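Local structure of aminoglycoside-O-phosphotransferase VIII (Streptomyces rimosus, 4H05) at residues S122-D127 with R248-G253; P19-V24 with G41-F46. The protein probably transfers a phosphate group from ATP to the 3'-hydroxyl of aminoglycoside antibiotics, which would inactivate them and confer resistance. All blocks are in the same frame, centred on the assembly; numbering follows the deposited sequence.

Contact 1. Residues S122-D127 with R248-G253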
# COMPACT_ATOMS: atom_id res chain seq x y z
N SER A 122 11.57 7.64 6.70
CA SER A 122 10.97 8.90 6.89
C SER A 122 9.56 8.71 7.43
O SER A 122 9.07 9.49 8.24
CB SER A 122 10.93 9.62 5.52
OG SER A 122 12.23 9.86 4.99
N LEU A 123 8.87 7.71 6.94
CA LEU A 123 7.56 7.34 7.46
C LEU A 123 7.76 6.94 8.94
O LEU A 123 7.12 7.47 9.87
CB LEU A 123 7.06 6.16 6.64
CG LEU A 123 5.70 5.90 6.04
CD1 LEU A 123 4.96 7.17 5.59
CD2 LEU A 123 5.90 4.85 4.93
N HIS A 124 8.73 6.06 9.20
CA HIS A 124 8.90 5.58 10.58
C HIS A 124 9.54 6.56 11.48
O HIS A 124 9.62 6.26 12.62
CB HIS A 124 9.55 4.21 10.68
CG HIS A 124 8.89 3.16 9.82
ND1 HIS A 124 9.50 2.02 9.45
CD2 HIS A 124 7.67 3.15 9.19
CE1 HIS A 124 8.70 1.31 8.64
NE2 HIS A 124 7.58 1.99 8.48
N ALA A 125 9.94 7.75 10.99
CA ALA A 125 10.50 8.82 11.85
C ALA A 125 9.43 9.68 12.38
O ALA A 125 9.70 10.46 13.23
CB ALA A 125 11.46 9.71 11.10
N LEU A 126 8.23 9.62 11.80
CA LEU A 126 7.12 10.39 12.35
C LEU A 126 6.89 9.94 13.78
O LEU A 126 7.09 8.82 14.11
CB LEU A 126 5.85 10.18 11.53
CG LEU A 126 5.90 10.91 10.23
CD1 LEU A 126 4.89 10.38 9.23
CD2 LEU A 126 5.70 12.38 10.55
N ASP A 127 6.42 10.82 14.64
CA ASP A 127 6.07 10.43 15.98
C ASP A 127 4.62 9.86 15.88
O ASP A 127 3.70 10.56 15.58
CB ASP A 127 6.19 11.68 16.88
CG ASP A 127 5.72 11.43 18.33
OD1 ASP A 127 5.87 12.36 19.15
OD2 ASP A 127 5.19 10.34 18.66
N ARG A 248 20.65 -2.37 4.88
CA ARG A 248 21.77 -1.45 5.30
C ARG A 248 21.29 -0.02 5.45
O ARG A 248 21.54 0.60 6.45
CB ARG A 248 22.88 -1.51 4.22
CG ARG A 248 24.15 -0.63 4.45
CD ARG A 248 25.22 -0.96 3.38
NE ARG A 248 25.15 -2.40 3.06
CZ ARG A 248 24.78 -2.94 1.90
NH1 ARG A 248 24.51 -2.22 0.82
NH2 ARG A 248 24.72 -4.27 1.81
N GLU A 249 20.59 0.50 4.43
CA GLU A 249 20.00 1.85 4.49
C GLU A 249 18.97 1.99 5.61
O GLU A 249 19.02 2.92 6.41
CB GLU A 249 19.41 2.26 3.13
CG GLU A 249 18.64 3.60 3.10
CD GLU A 249 19.48 4.81 3.52
OE1 GLU A 249 20.72 4.66 3.34
OE2 GLU A 249 18.90 5.85 4.05
N TYR A 250 18.03 1.05 5.72
CA TYR A 250 17.06 1.23 6.81
C TYR A 250 17.75 1.25 8.15
O TYR A 250 17.45 2.08 9.00
CB TYR A 250 16.02 0.13 6.79
CG TYR A 250 14.91 0.43 7.75
CD1 TYR A 250 13.87 1.24 7.39
CD2 TYR A 250 14.95 -0.04 9.04
CE1 TYR A 250 12.81 1.48 8.26
CE2 TYR A 250 13.91 0.20 9.93
CZ TYR A 250 12.82 0.95 9.53
OH TYR A 250 11.85 1.22 10.45
N GLY A 251 18.70 0.34 8.35
CA GLY A 251 19.52 0.37 9.58
C GLY A 251 20.21 1.68 9.98
O GLY A 251 20.55 1.87 11.13
N ARG A 252 20.36 2.64 9.09
CA ARG A 252 21.05 3.90 9.48
C ARG A 252 20.58 4.83 10.66
O ARG A 252 21.33 4.90 11.63
CB ARG A 252 21.38 4.71 8.25
CG ARG A 252 22.46 4.06 7.36
CD ARG A 252 22.71 4.88 6.07
NE ARG A 252 22.64 6.34 6.31
CZ ARG A 252 22.43 7.29 5.38
NH1 ARG A 252 22.27 6.98 4.09
NH2 ARG A 252 22.37 8.57 5.76
N GLY A 253 19.39 5.43 10.75
CA GLY A 253 18.08 4.87 10.40
C GLY A 253 17.44 4.39 11.71
O GLY A 253 16.72 5.14 12.42
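His124 meets the phenol end of Tyr250 with the ND1 edge of its imidazole, and this one pair of side chains carries the whole contact between 122-127 and 248-253. ND1 and Tyr250 OH lie 2.7 Å apart in a hydrogen bond that is short and nearly straight, at 171°, with the hydroxyl in the plane of the imidazole; either atom could be the donor. The two rings meet rim to rim, neither over the face of the other. Their planes are turned 72° apart and their centroids are separated by 5.7 Å, while the nearest ring carbon of the tyrosine, CZ, stays 3.5 Å from His124 ND1.

Tyr250 reaches across from helix 240-251 because its CG stands anti to the backbone N (chi1 -171°), which carries the phenol across to His124, in the last part of 109-124. Further back on that helix, Ala120 packs against the tyrosine side chain, and Arg121 forms a salt bridge with Glu249, the neighbour of Tyr250.

Both polar atoms of the imidazole are engaged, since NE2 is hydrogen-bonded to Asp222 OD2, and Tyr250 OH has a second partner in Arg219 NH1. A polar chain thus runs from Asp222 through the buried imidazole and phenol to Arg219. Gripped at both nitrogens, the imidazole is fixed in its rotation about CB-CG, and the arginine beside the hydroxyl would tend to polarise the phenol, without deciding which atom donates in the bond to ND1.

Contact 2. Residues P19-V24 with G41-F46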
# COMPACT_ATOMS: atom_id res chain seq x y z
N PRO A 19 -14.02 17.02 -17.91
CA PRO A 19 -14.28 16.97 -19.34
C PRO A 19 -13.02 17.18 -20.07
O PRO A 19 -12.12 17.88 -19.58
CB PRO A 19 -15.22 18.17 -19.58
CG PRO A 19 -14.85 19.15 -18.50
CD PRO A 19 -14.51 18.28 -17.30
N GLY A 20 -12.94 16.55 -21.24
CA GLY A 20 -11.74 16.66 -22.06
C GLY A 20 -10.61 15.80 -21.52
O GLY A 20 -9.50 15.86 -22.06
N CYS A 21 -10.86 15.03 -20.47
CA CYS A 21 -9.83 14.16 -19.95
C CYS A 21 -10.04 12.77 -20.54
O CYS A 21 -11.16 12.23 -20.55
CB CYS A 21 -9.77 14.14 -18.41
SG CYS A 21 -8.95 15.62 -17.74
N GLU A 22 -8.95 12.20 -21.02
CA GLU A 22 -8.94 10.86 -21.48
C GLU A 22 -8.66 9.87 -20.35
O GLU A 22 -7.75 10.01 -19.62
CB GLU A 22 -7.91 10.69 -22.58
CG GLU A 22 -7.73 9.23 -23.00
CD GLU A 22 -6.81 9.12 -24.22
OE1 GLU A 22 -5.57 9.37 -24.09
OE2 GLU A 22 -7.34 8.78 -25.30
N TRP A 23 -9.49 8.82 -20.30
CA TRP A 23 -9.40 7.76 -19.34
C TRP A 23 -8.59 6.57 -19.74
O TRP A 23 -8.92 5.89 -20.66
CB TRP A 23 -10.80 7.28 -19.02
CG TRP A 23 -11.60 8.27 -18.22
CD1 TRP A 23 -11.98 9.55 -18.57
CD2 TRP A 23 -12.21 8.04 -16.88
NE1 TRP A 23 -12.74 10.11 -17.58
CE2 TRP A 23 -12.90 9.27 -16.55
CE3 TRP A 23 -12.25 6.97 -16.00
CZ2 TRP A 23 -13.59 9.42 -15.39
CZ3 TRP A 23 -12.93 7.15 -14.80
CH2 TRP A 23 -13.58 8.36 -14.50
N VAL A 24 -7.60 6.23 -18.93
CA VAL A 24 -6.79 5.06 -19.16
C VAL A 24 -7.00 4.06 -18.03
O VAL A 24 -6.90 4.40 -16.84
CB VAL A 24 -5.35 5.43 -19.20
CG1 VAL A 24 -4.50 4.24 -19.61
CG2 VAL A 24 -5.19 6.61 -20.16
N GLY A 41 -4.58 18.01 -21.61
CA GLY A 41 -3.51 19.00 -21.57
C GLY A 41 -3.01 19.88 -20.41
O GLY A 41 -3.72 20.73 -19.93
N GLY A 42 -1.79 19.71 -19.92
CA GLY A 42 -1.10 18.45 -19.70
C GLY A 42 -1.16 18.33 -18.18
O GLY A 42 -0.19 18.59 -17.50
N ARG A 43 -2.37 18.06 -17.68
CA ARG A 43 -2.59 17.63 -16.27
C ARG A 43 -2.94 16.13 -16.35
O ARG A 43 -3.46 15.64 -17.39
CB ARG A 43 -3.72 18.42 -15.57
CG ARG A 43 -5.09 18.40 -16.28
CD ARG A 43 -6.32 18.24 -15.37
NE ARG A 43 -7.56 18.02 -16.17
CZ ARG A 43 -8.81 18.41 -15.85
NH1 ARG A 43 -9.07 19.05 -14.70
NH2 ARG A 43 -9.84 18.15 -16.69
N GLU A 44 -2.59 15.42 -15.29
CA GLU A 44 -2.86 13.98 -15.14
C GLU A 44 -3.37 13.82 -13.78
O GLU A 44 -2.86 14.46 -12.90
CB GLU A 44 -1.64 13.08 -15.33
CG GLU A 44 -1.16 13.07 -16.77
CD GLU A 44 -0.74 11.70 -17.33
OE1 GLU A 44 -0.82 10.66 -16.63
OE2 GLU A 44 -0.35 11.68 -18.54
N LEU A 45 -4.46 13.05 -13.65
CA LEU A 45 -5.05 12.63 -12.39
C LEU A 45 -5.04 11.12 -12.29
O LEU A 45 -5.14 10.38 -13.29
CB LEU A 45 -6.48 13.09 -12.26
CG LEU A 45 -6.60 14.60 -12.55
CD1 LEU A 45 -8.04 14.99 -12.69
CD2 LEU A 45 -6.00 15.47 -11.42
N PHE A 46 -4.99 10.67 -11.07
CA PHE A 46 -5.32 9.31 -10.74
C PHE A 46 -6.73 9.24 -10.15
O PHE A 46 -7.07 10.03 -9.24
CB PHE A 46 -4.33 8.80 -9.65
CG PHE A 46 -2.91 8.58 -10.09
CD1 PHE A 46 -1.91 8.32 -9.12
CD2 PHE A 46 -2.50 8.65 -11.44
CE1 PHE A 46 -0.58 8.11 -9.48
CE2 PHE A 46 -1.16 8.45 -11.79
CZ PHE A 46 -0.20 8.17 -10.80
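Pro19 stands at the start of this surface contact, its ring directed away from 41-46, and it offers only its carbonyl. The oxygen lies near the plane of the Arg43 guanidinium, at its edge, but Pro19 O and Arg43 NH2 are 3.7 Å apart, a loose polar approach. Gly20 follows with positive phi (77°) and leads the chain into Cys21, whose side chain is directed at the other segment. Cys21 SG lies beside the guanidinium of Arg43, approaching it obliquely; the modelled separation is too short to be trusted, and the arginine is poorly ordered, so the detail of this meeting is doubtful. As modelled, the Arg43 chain bends at chi2 (139°) and brings the guanidinium near 19-21.

From Glu22 the backbone becomes a strand, and the two segments lie in one sheet with strand 35-40 between them. Glu22 and Val24 bond through their backbones to Arg39 and Arg37 of strand 35-40, while Leu45 bonds to Leu38 of the same strand. Glu22 also forms a salt bridge with Arg39, as does Glu44 with Arg37. Strands 22-25 and 43-50 are thus second neighbours, and, as modelled, Arg43 reaches past the intervening strand toward the residues just before the edge strand, within the five-stranded antiparallel sheet of the N-terminal lobe characteristic of kinase-like aminoglycoside phosphotransferases.

The two contacts lie at distant parts of the kinase-like fold, with centres 35 Å apart and nearest atoms about 16 Å apart, and they do not touch. Both segments of contact 2 precede those of contact 1 in the sequence. Contact 2 belongs to the N-terminal five-stranded antiparallel sheet, at the surface and away from the predicted catalytic and magnesium-binding residues, and brings the loop leading into strand 22-25 near the start of strand 43-50. Contact 1 joins helices 109-124 and 240-251, a buried contact in the mainly helical C-terminal lobe, where the side chain of His124 is about 12 Å from that of Asp190, the predicted proton acceptor. Each is a local feature of a different lobe: a polar link between two helices, and a loose surface approach beside the sheet.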